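PDB 4HR6: lectin from Trichosanthes anguina, which binds galactose-type sugars through two ricin-type beta-trefoil domains and is a nontoxic three-chain homologue of type II ribosome-inactivating proteins. Local coordinates for residues Cys19-Gly24 with Gly39-Gln44; Gly140-Leu145 with Gln258-Phe263; Asp199-Ile204 with Lys246-Arg251. All coordinates share one frame; numbering follows the deposited sequence.

Contact 1: residues Cys19-Gly24 with Gly39-Gln44; sequences CVDVAG and GQQVNQ. With AMG (methyl alpha-D-galactopyranoside), chain D.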
loop_
_atom_site.group_PDB
_atom_site.type_symbol
_atom_site.label_atom_id
_atom_site.label_comp_id
_atom_site.label_asym_id
_atom_site.label_seq_id
_atom_site.Cartn_x
_atom_site.Cartn_y
_atom_site.Cartn_z
ATOM N N CYS C 19 22.824 0.287 3.137
ATOM C CA CYS C 19 22.483 -0.881 3.938
ATOM C C CYS C 19 23.297 -1.006 5.229
ATOM O O CYS C 19 24.476 -0.646 5.279
ATOM C CB CYS C 19 22.643 -2.140 3.090
ATOM S SG CYS C 19 21.209 -2.439 2.032
ATOM N N VAL C 20 22.632 -1.515 6.266
ATOM C CA VAL C 20 23.257 -1.858 7.526
ATOM C C VAL C 20 24.167 -3.082 7.302
ATOM O O VAL C 20 23.763 -4.108 6.741
ATOM C CB VAL C 20 22.196 -2.105 8.609
ATOM C CG1 VAL C 20 22.830 -2.578 9.904
ATOM C CG2 VAL C 20 21.386 -0.834 8.843
ATOM N N ASP C 21 25.416 -2.942 7.734
ATOM C CA ASP C 21 26.506 -3.810 7.295
ATOM C C ASP C 21 27.491 -3.914 8.461
ATOM O O ASP C 21 27.947 -2.893 8.985
ATOM C CB ASP C 21 27.143 -3.200 6.031
ATOM C CG ASP C 21 28.424 -3.903 5.592
ATOM O OD1 ASP C 21 28.587 -4.170 4.375
ATOM O OD2 ASP C 21 29.282 -4.160 6.458
ATOM N N VAL C 22 27.783 -5.136 8.901
ATOM C CA VAL C 22 28.741 -5.315 10.000
ATOM C C VAL C 22 30.156 -5.204 9.410
ATOM O O VAL C 22 30.533 -5.973 8.524
ATOM C CB VAL C 22 28.492 -6.594 10.862
ATOM C CG1 VAL C 22 28.041 -7.780 10.025
ATOM C CG2 VAL C 22 29.725 -6.946 11.691
ATOM N N ALA C 23 30.908 -4.213 9.897
ATOM C CA ALA C 23 32.162 -3.778 9.265
ATOM C C ALA C 23 33.142 -4.923 8.980
ATOM O O ALA C 23 33.560 -5.622 9.898
ATOM C CB ALA C 23 32.834 -2.721 10.128
ATOM N N GLY C 24 33.464 -5.119 7.697
ATOM C CA GLY C 24 34.495 -6.068 7.262
ATOM C C GLY C 24 34.214 -7.553 7.439
ATOM O O GLY C 24 35.081 -8.385 7.156
ATOM N N GLY C 39 24.445 -4.867 -1.138
ATOM C CA GLY C 39 24.846 -5.973 -1.996
ATOM C C GLY C 39 24.366 -7.279 -1.398
ATOM O O GLY C 39 23.649 -7.286 -0.398
ATOM N N GLN C 40 24.786 -8.388 -1.994
ATOM C CA GLN C 40 24.319 -9.703 -1.570
ATOM C C GLN C 40 25.222 -10.361 -0.518
ATOM O O GLN C 40 25.061 -11.544 -0.235
ATOM C CB GLN C 40 24.170 -10.621 -2.791
ATOM C CG GLN C 40 23.503 -9.947 -3.985
ATOM C CD GLN C 40 22.507 -10.846 -4.703
ATOM O OE1 GLN C 40 22.874 -11.885 -5.261
ATOM N NE2 GLN C 40 21.235 -10.446 -4.696
ATOM N N GLN C 41 26.146 -9.602 0.074
ATOM C CA GLN C 41 27.125 -10.169 1.011
ATOM C C GLN C 41 26.493 -10.524 2.350
ATOM O O GLN C 41 25.681 -9.771 2.888
ATOM C CB GLN C 41 28.341 -9.243 1.224
ATOM C CG GLN C 41 28.035 -7.789 1.565
ATOM C CD GLN C 41 28.184 -6.873 0.362
ATOM O OE1 GLN C 41 27.627 -7.135 -0.703
ATOM N NE2 GLN C 41 28.953 -5.804 0.520
ATOM N N VAL C 42 26.909 -11.667 2.888
ATOM C CA VAL C 42 26.299 -12.271 4.078
ATOM C C VAL C 42 26.338 -11.380 5.321
ATOM O O VAL C 42 25.526 -11.551 6.235
ATOM C CB VAL C 42 26.960 -13.643 4.398
ATOM C CG1 VAL C 42 28.387 -13.458 4.915
ATOM C CG2 VAL C 42 26.119 -14.443 5.387
ATOM N N ASN C 43 27.285 -10.442 5.361
ATOM C CA ASN C 43 27.376 -9.477 6.474
ATOM C C ASN C 43 26.341 -8.340 6.376
ATOM O O ASN C 43 26.290 -7.460 7.249
ATOM C CB ASN C 43 28.804 -8.907 6.619
ATOM C CG ASN C 43 29.327 -8.265 5.344
ATOM O OD1 ASN C 43 29.350 -8.890 4.280
ATOM N ND2 ASN C 43 29.770 -7.017 5.450
ATOM N N GLN C 44 25.522 -8.366 5.321
ATOM C CA GLN C 44 24.358 -7.466 5.209
ATOM C C GLN C 44 23.015 -8.172 5.412
ATOM O O GLN C 44 21.976 -7.518 5.416
ATOM C CB GLN C 44 24.374 -6.739 3.865
ATOM C CG GLN C 44 25.373 -5.598 3.841
ATOM C CD GLN C 44 25.400 -4.850 2.531
ATOM O OE1 GLN C 44 24.576 -5.085 1.643
ATOM N NE2 GLN C 44 26.360 -3.936 2.401
HETATM C C1 AMG D . 34.232 -5.327 2.729
HETATM C C2 AMG D . 32.844 -5.963 2.826
HETATM C C3 AMG D . 31.740 -4.907 2.928
HETATM C C4 AMG D . 32.048 -3.839 3.982
HETATM C C5 AMG D . 33.500 -3.340 3.902
HETATM C C6 AMG D . 33.855 -2.459 5.101
HETATM C C7 AMG D . 35.488 -5.065 0.697
HETATM O O1 AMG D . 34.372 -4.632 1.479
HETATM O O2 AMG D . 32.619 -6.780 1.672
HETATM O O3 AMG D . 30.488 -5.537 3.241
HETATM O O4 AMG D . 31.764 -4.358 5.287
HETATM O O5 AMG D . 34.426 -4.434 3.838
HETATM O O6 AMG D . 34.715 -1.389 4.691
HETATM O O HOH W 1 21.304 -4.999 5.363
#

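Contact 2: residues Gly140-Leu145 with Gln258-Phe263; sequences GSIVGL and QQWVLF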
loop_
_atom_site.group_PDB
_atom_site.type_symbol
_atom_site.label_atom_id
_atom_site.label_comp_id
_atom_site.label_asym_id
_atom_site.label_seq_id
_atom_site.Cartn_x
_atom_site.Cartn_y
_atom_site.Cartn_z
ATOM N N GLY C 140 7.540 6.778 -8.302
ATOM C CA GLY C 140 6.201 6.990 -8.827
ATOM C C GLY C 140 5.727 8.424 -8.806
ATOM O O GLY C 140 6.477 9.336 -8.433
ATOM N N SER C 141 4.485 8.621 -9.245
ATOM C CA SER C 141 3.804 9.906 -9.107
ATOM C C SER C 141 3.036 9.890 -7.825
ATOM O O SER C 141 2.700 8.822 -7.310
ATOM C CB SER C 141 2.826 10.142 -10.256
ATOM O OG SER C 141 3.485 10.006 -11.496
ATOM N N ILE C 142 2.772 11.078 -7.295
ATOM C CA ILE C 142 1.973 11.216 -6.105
ATOM C C ILE C 142 0.734 12.000 -6.487
ATOM O O ILE C 142 0.839 13.157 -6.925
ATOM C CB ILE C 142 2.734 11.933 -4.993
ATOM C CG1 ILE C 142 4.007 11.169 -4.669
ATOM C CG2 ILE C 142 1.856 12.066 -3.767
ATOM C CD1 ILE C 142 4.941 11.902 -3.722
ATOM N N VAL C 143 -0.434 11.366 -6.313
ATOM C CA VAL C 143 -1.696 11.878 -6.821
ATOM C C VAL C 143 -2.539 12.347 -5.655
ATOM O O VAL C 143 -2.680 11.647 -4.678
ATOM C CB VAL C 143 -2.450 10.797 -7.633
ATOM C CG1 VAL C 143 -3.720 11.363 -8.261
ATOM C CG2 VAL C 143 -1.549 10.228 -8.720
ATOM N N GLY C 144 -3.084 13.551 -5.762
ATOM C CA GLY C 144 -3.880 14.144 -4.708
ATOM C C GLY C 144 -5.257 14.409 -5.254
ATOM O O GLY C 144 -5.652 13.820 -6.276
ATOM N N LEU C 145 -6.000 15.286 -4.587
ATOM C CA LEU C 145 -7.398 15.453 -4.937
ATOM C C LEU C 145 -7.563 15.985 -6.356
ATOM O O LEU C 145 -6.639 16.567 -6.944
ATOM C CB LEU C 145 -8.157 16.305 -3.921
ATOM C CG LEU C 145 -8.216 17.805 -4.123
ATOM C CD1 LEU C 145 -9.192 18.397 -3.112
ATOM C CD2 LEU C 145 -6.815 18.391 -4.006
ATOM N N GLN C 258 -6.321 15.697 2.160
ATOM C CA GLN C 258 -5.225 14.979 2.840
ATOM C C GLN C 258 -5.049 13.513 2.372
ATOM O O GLN C 258 -4.272 12.739 2.968
ATOM C CB GLN C 258 -5.445 15.010 4.355
ATOM C CG GLN C 258 -5.096 16.335 4.988
ATOM C CD GLN C 258 -5.300 16.344 6.487
ATOM O OE1 GLN C 258 -5.632 15.326 7.087
ATOM N NE2 GLN C 258 -5.113 17.511 7.102
ATOM N N GLN C 259 -5.743 13.144 1.299
ATOM C CA GLN C 259 -5.681 11.788 0.757
ATOM C C GLN C 259 -4.855 11.815 -0.502
ATOM O O GLN C 259 -5.014 12.698 -1.328
ATOM C CB GLN C 259 -7.089 11.253 0.475
ATOM C CG GLN C 259 -7.851 10.800 1.723
ATOM C CD GLN C 259 -9.262 10.330 1.404
ATOM O OE1 GLN C 259 -9.521 9.809 0.317
ATOM N NE2 GLN C 259 -10.194 10.521 2.348
ATOM N N TRP C 260 -3.973 10.831 -0.640
ATOM C CA TRP C 260 -3.019 10.749 -1.734
ATOM C C TRP C 260 -2.887 9.305 -2.198
ATOM O O TRP C 260 -3.209 8.379 -1.457
ATOM C CB TRP C 260 -1.636 11.210 -1.250
ATOM C CG TRP C 260 -1.617 12.580 -0.650
ATOM C CD1 TRP C 260 -1.878 12.922 0.648
ATOM C CD2 TRP C 260 -1.345 13.797 -1.340
ATOM N NE1 TRP C 260 -1.778 14.285 0.808
ATOM C CE2 TRP C 260 -1.433 14.842 -0.399
ATOM C CE3 TRP C 260 -1.009 14.103 -2.664
ATOM C CZ2 TRP C 260 -1.222 16.185 -0.748
ATOM C CZ3 TRP C 260 -0.784 15.445 -3.007
ATOM C CH2 TRP C 260 -0.899 16.459 -2.050
ATOM N N VAL C 261 -2.382 9.109 -3.407
ATOM C CA VAL C 261 -2.169 7.779 -3.930
ATOM C C VAL C 261 -0.813 7.771 -4.568
ATOM O O VAL C 261 -0.498 8.688 -5.324
ATOM C CB VAL C 261 -3.225 7.402 -5.001
ATOM C CG1 VAL C 261 -2.839 6.115 -5.717
ATOM C CG2 VAL C 261 -4.612 7.301 -4.382
ATOM N N LEU C 262 -0.023 6.741 -4.267
ATOM C CA LEU C 262 1.243 6.529 -4.921
ATOM C C LEU C 262 0.953 5.808 -6.225
ATOM O O LEU C 262 0.459 4.667 -6.210
ATOM C CB LEU C 262 2.155 5.653 -4.054
ATOM C CG LEU C 262 3.680 5.813 -4.104
ATOM C CD1 LEU C 262 4.352 4.453 -3.978
ATOM C CD2 LEU C 262 4.202 6.522 -5.332
ATOM N N PHE C 263 1.262 6.444 -7.353
ATOM C CA PHE C 263 1.022 5.817 -8.632
ATOM C C PHE C 263 2.354 5.349 -9.208
ATOM O O PHE C 263 3.058 6.069 -9.910
ATOM C CB PHE C 263 0.236 6.740 -9.571
ATOM C CG PHE C 263 -0.462 6.017 -10.689
ATOM C CD1 PHE C 263 -1.791 5.638 -10.568
ATOM C CD2 PHE C 263 0.214 5.691 -11.853
ATOM C CE1 PHE C 263 -2.440 4.966 -11.594
ATOM C CE2 PHE C 263 -0.428 5.006 -12.888
ATOM C CZ PHE C 263 -1.759 4.646 -12.759
HETATM O O HOH W 2 -4.809 15.451 -1.776
#

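Contact 3: residues Asp199-Ile204 with Lys246-Arg251; sequences DNWKVI and KIILHR. With AMG (methyl alpha-D-galactopyranoside), chain E.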
loop_
_atom_site.group_PDB
_atom_site.type_symbol
_atom_site.label_atom_id
_atom_site.label_comp_id
_atom_site.label_asym_id
_atom_site.label_seq_id
_atom_site.Cartn_x
_atom_site.Cartn_y
_atom_site.Cartn_z
ATOM N N ASP C 199 -1.745 30.277 6.646
ATOM C CA ASP C 199 -2.820 30.077 7.632
ATOM C C ASP C 199 -2.301 29.459 8.939
ATOM O O ASP C 199 -3.010 28.687 9.583
ATOM C CB ASP C 199 -3.959 29.213 7.049
ATOM C CG ASP C 199 -4.642 29.855 5.832
ATOM O OD1 ASP C 199 -4.643 31.099 5.707
ATOM O OD2 ASP C 199 -5.196 29.104 4.998
ATOM N N ASN C 200 -1.078 29.822 9.329
ATOM C CA ASN C 200 -0.433 29.337 10.568
ATOM C C ASN C 200 -0.055 27.849 10.552
ATOM O O ASN C 200 -0.135 27.161 11.573
ATOM C CB ASN C 200 -1.278 29.686 11.814
ATOM C CG ASN C 200 -0.811 30.957 12.507
ATOM O OD1 ASN C 200 -0.688 30.999 13.735
ATOM N ND2 ASN C 200 -0.543 31.998 11.721
ATOM N N TRP C 201 0.378 27.372 9.385
ATOM C CA TRP C 201 0.823 25.989 9.202
ATOM C C TRP C 201 2.033 25.972 8.265
ATOM O O TRP C 201 2.112 26.772 7.329
ATOM C CB TRP C 201 -0.293 25.143 8.589
ATOM C CG TRP C 201 -1.554 25.004 9.414
ATOM C CD1 TRP C 201 -2.754 25.617 9.184
ATOM C CD2 TRP C 201 -1.751 24.165 10.564
ATOM N NE1 TRP C 201 -3.680 25.227 10.130
ATOM C CE2 TRP C 201 -3.091 24.339 10.988
ATOM C CE3 TRP C 201 -0.927 23.288 11.280
ATOM C CZ2 TRP C 201 -3.623 23.664 12.084
ATOM C CZ3 TRP C 201 -1.458 22.624 12.382
ATOM C CH2 TRP C 201 -2.793 22.814 12.768
ATOM N N LYS C 202 2.959 25.044 8.491
ATOM C CA LYS C 202 4.209 25.014 7.733
ATOM C C LYS C 202 3.972 24.630 6.279
ATOM O O LYS C 202 3.054 23.866 5.975
ATOM C CB LYS C 202 5.202 24.068 8.395
ATOM C CG LYS C 202 5.606 24.525 9.795
ATOM C CD LYS C 202 6.028 23.372 10.697
ATOM C CE LYS C 202 7.463 22.945 10.437
ATOM N NZ LYS C 202 8.448 23.856 11.085
ATOM N N VAL C 203 4.794 25.179 5.387
ATOM C CA VAL C 203 4.632 25.007 3.956
ATOM C C VAL C 203 5.708 24.057 3.441
ATOM O O VAL C 203 6.866 24.116 3.878
ATOM C CB VAL C 203 4.702 26.362 3.206
ATOM C CG1 VAL C 203 4.943 26.172 1.720
ATOM C CG2 VAL C 203 3.416 27.159 3.419
ATOM N N ILE C 204 5.314 23.186 2.509
ATOM C CA ILE C 204 6.189 22.140 2.012
ATOM C C ILE C 204 6.865 22.615 0.749
ATOM O O ILE C 204 6.214 23.120 -0.164
ATOM C CB ILE C 204 5.424 20.833 1.664
ATOM C CG1 ILE C 204 4.465 20.411 2.782
ATOM C CG2 ILE C 204 6.417 19.708 1.354
ATOM C CD1 ILE C 204 5.124 20.151 4.110
ATOM N N LYS C 246 -0.283 25.970 -2.720
ATOM C CA LYS C 246 0.321 25.733 -1.397
ATOM C C LYS C 246 -0.011 24.354 -0.786
ATOM O O LYS C 246 -1.171 24.051 -0.459
ATOM C CB LYS C 246 -0.070 26.846 -0.401
ATOM C CG LYS C 246 0.978 27.947 -0.206
ATOM C CD LYS C 246 0.868 29.037 -1.264
ATOM C CE LYS C 246 1.808 30.214 -1.007
ATOM N NZ LYS C 246 3.072 30.143 -1.797
ATOM N N ILE C 247 1.031 23.540 -0.617
ATOM C CA ILE C 247 0.959 22.311 0.168
ATOM C C ILE C 247 1.499 22.608 1.564
ATOM O O ILE C 247 2.624 23.088 1.709
ATOM C CB ILE C 247 1.797 21.177 -0.459
ATOM C CG1 ILE C 247 1.446 20.999 -1.937
ATOM C CG2 ILE C 247 1.609 19.873 0.324
ATOM C CD1 ILE C 247 -0.037 20.807 -2.190
ATOM N N ILE C 248 0.693 22.324 2.580
ATOM C CA ILE C 248 1.065 22.583 3.957
ATOM C C ILE C 248 1.055 21.299 4.793
ATOM O O ILE C 248 0.589 20.258 4.333
ATOM C CB ILE C 248 0.118 23.621 4.605
ATOM C CG1 ILE C 248 -1.299 23.063 4.760
ATOM C CG2 ILE C 248 0.108 24.907 3.784
ATOM C CD1 ILE C 248 -2.248 23.969 5.516
ATOM N N LEU C 249 1.547 21.416 6.028
ATOM C CA LEU C 249 1.599 20.334 6.998
ATOM C C LEU C 249 0.602 20.619 8.107
ATOM O O LEU C 249 0.794 21.525 8.904
ATOM C CB LEU C 249 3.013 20.226 7.573
ATOM C CG LEU C 249 3.337 19.023 8.459
ATOM C CD1 LEU C 249 3.103 17.714 7.722
ATOM C CD2 LEU C 249 4.784 19.111 8.907
ATOM N N HIS C 250 -0.456 19.824 8.166
ATOM C CA HIS C 250 -1.637 20.165 8.938
ATOM C C HIS C 250 -1.995 19.074 9.934
ATOM O O HIS C 250 -1.501 17.961 9.848
ATOM C CB HIS C 250 -2.793 20.385 7.956
ATOM C CG HIS C 250 -3.984 21.061 8.553
ATOM N ND1 HIS C 250 -5.009 20.365 9.157
ATOM C CD2 HIS C 250 -4.325 22.367 8.625
ATOM C CE1 HIS C 250 -5.927 21.216 9.582
ATOM N NE2 HIS C 250 -5.536 22.436 9.270
ATOM N N ARG C 251 -2.845 19.419 10.892
ATOM C CA ARG C 251 -3.488 18.443 11.762
ATOM C C ARG C 251 -4.224 17.398 10.908
ATOM O O ARG C 251 -4.918 17.766 9.958
ATOM C CB ARG C 251 -4.487 19.168 12.667
ATOM C CG ARG C 251 -5.035 18.354 13.821
ATOM C CD ARG C 251 -6.074 19.148 14.606
ATOM N NE ARG C 251 -6.177 18.669 15.986
ATOM C CZ ARG C 251 -5.438 19.105 17.011
ATOM N NH1 ARG C 251 -4.525 20.060 16.853
ATOM N NH2 ARG C 251 -5.620 18.579 18.217
HETATM C C1 AMG E . -9.326 24.180 6.068
HETATM C C2 AMG E . -9.051 22.753 5.589
HETATM C C3 AMG E . -7.743 22.216 6.181
HETATM C C4 AMG E . -6.606 23.187 5.890
HETATM C C5 AMG E . -6.993 24.616 6.303
HETATM C C6 AMG E . -5.941 25.651 5.912
HETATM C C7 AMG E . -10.530 25.125 7.895
HETATM O O1 AMG E . -9.516 24.209 7.490
HETATM O O2 AMG E . -10.161 21.931 5.956
HETATM O O3 AMG E . -7.413 20.925 5.646
HETATM O O4 AMG E . -6.283 23.118 4.495
HETATM O O5 AMG E . -8.226 25.003 5.695
HETATM O O6 AMG E . -6.124 26.816 6.729
HETATM O O HOH W 3 2.599 22.915 10.648
HETATM O O HOH W 4 3.616 23.851 -1.794
#

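Contact 1: residues Cys19-Gly24 with Gly39-Gln44
The galactose site of the first ricin-type beta-trefoil domain is built where the end of strand 19-22 meets the loop 39-44, and D21 meets N43 and Q44 beside the bound sugar. Methyl alpha-D-galactopyranoside gives O3 to D21 OD1 (2.6 Å) and O4 to D21 OD2, so one carboxylate reads two neighbouring hydroxyls. The CG of D21 stands anti to its own backbone N (chi1 171°), which carries the carboxylate out toward sugar and loop together. Q44 NE2 reaches D21 OD1 at 3.0 Å along the anti lone pair, with the acceptor close to the amide plane of Q44, and the bond should help fix the rotation of the carboxylate. The same NE2 is also bonded to the carbonyl of P37, and Q44 OE1 takes the N-H of G39 at 2.8 Å, so both ends of this second-shell amide are tied. N43 turns its amide almost perpendicular to the carboxylate plane (86°). Its ND2 gives a nearly straight bond to sugar O3 (2.8 Å) and weak ones to D21 OD2 and V22 O. Sugar O3 also receives Q41 NE2, while G24 N donates to O4. The backbones join where V22 N binds N43 O at 3.2 Å, and V22 CG1 lies 3.7 Å from N43 CB. Strand 33-36 pairs antiparallel with 19-22 and lays I34 and Y36 against D21, the C19-C38 disulfide ties the strand to the start of the loop, and V20 packs on I12 of strand 7-13.

Contact 2: residues Gly140-Leu145 with Gln258-Phe263
The indole of W260 meets I142 and G144 obliquely, while a water sits over the centre of one ring face, 3.6 Å above its plane. That water accepts from L145 N and donates to Q259 O, bridging the two segments just past the last strand pair. W260 CE3 lies 3.5 Å from G144 CA and 3.7 Å from I142 CG2. With CG beside its backbone N (chi1 -56°), the indole is turned toward I142 CG2 and G144 CA. G144 brings no side chain, and its bare CA lets the ring come this close.

From here the strands run on as an antiparallel ladder. V143 and V261 form one hydrogen-bonded pair, V143 N to V261 O and V261 N to V143 O both 2.9 Å. S141 and F263 form the next, where S141 N binds F263 O and F263 N reaches S141 O at 2.8 Å. Between them, I142 and L262 are a non-hydrogen-bonded pair, and L262 CD2 touches S141 O. On the V143 face, V143 CG2 and F263 CB lie side by side, 4.0 Å apart.

The ladder brings the C-terminal strand of the second trefoil domain back to its first. Y129 of a neighbouring lectin chain packs on V143, and F122 of that chain meets the F263 ring. I142 and W260 both pack on L150 and I225, and strand 173-175 lies on the other side of 138-143 from 261-263.

Contact 3: residues Asp199-Ile204 with Lys246-Arg251
I247 O receives I204 N at 2.8 Å in a nearly straight bond (168°) and also faces V203 CA, whose C-H contact with it is longer. One step along, L249 N binds K202 O at 2.9 Å, an oxygen that I248 CA approaches as well. V203 and I248 form a non-hydrogen-bonded pair with V203 CG2 against I248 CG2, and beyond them I204 CG1 packs on I247 CG2. Two waters stand in for direct strand bonds, one between K202 N and L249 O, the other between I204 O and I247 N.

This antiparallel pair carries D199 and H250 of the galactose site of the second trefoil domain at or beside its strand ends. H250 holds CG anti to the backbone N (chi1 -166°), swinging the imidazole between W201 and the sugar: C4 of methyl alpha-D-galactopyranoside is over one face and W201 CZ2 over the opposite one. The two protein rings are tilted by 45°, with H250 CD2 only 3.3 Å from W201 NE1. The imidazole is held by ND1 donating to R251 O in the ring plane (2.7 Å), an oxygen that also takes Q258 NE2. Sugar O6 donates to D199 OD2 at 3.0 Å, while D236, R239 N, H253 and N257 also hydrogen-bond the sugar.

From the N terminus, contact 1 comes first and closes a short loop that holds strand 33-36, all within the first trefoil domain. It is complete before contact 2 opens at 140-145. Contact 2 closes much the longest loop, joining the first strand of the second trefoil domain to the last, and contact 3, between 199-204 and 246-251, is nested inside it. Contacts 2 and 3 have centres about 17 Å apart and touch where Q258 meets R251, so the return to the terminal strand is linked to the second sugar site. Contact 1 lies on the opposite side of the chain's centre, its centre about 40 Å from that of contact 3, placing the two galactose sites far apart.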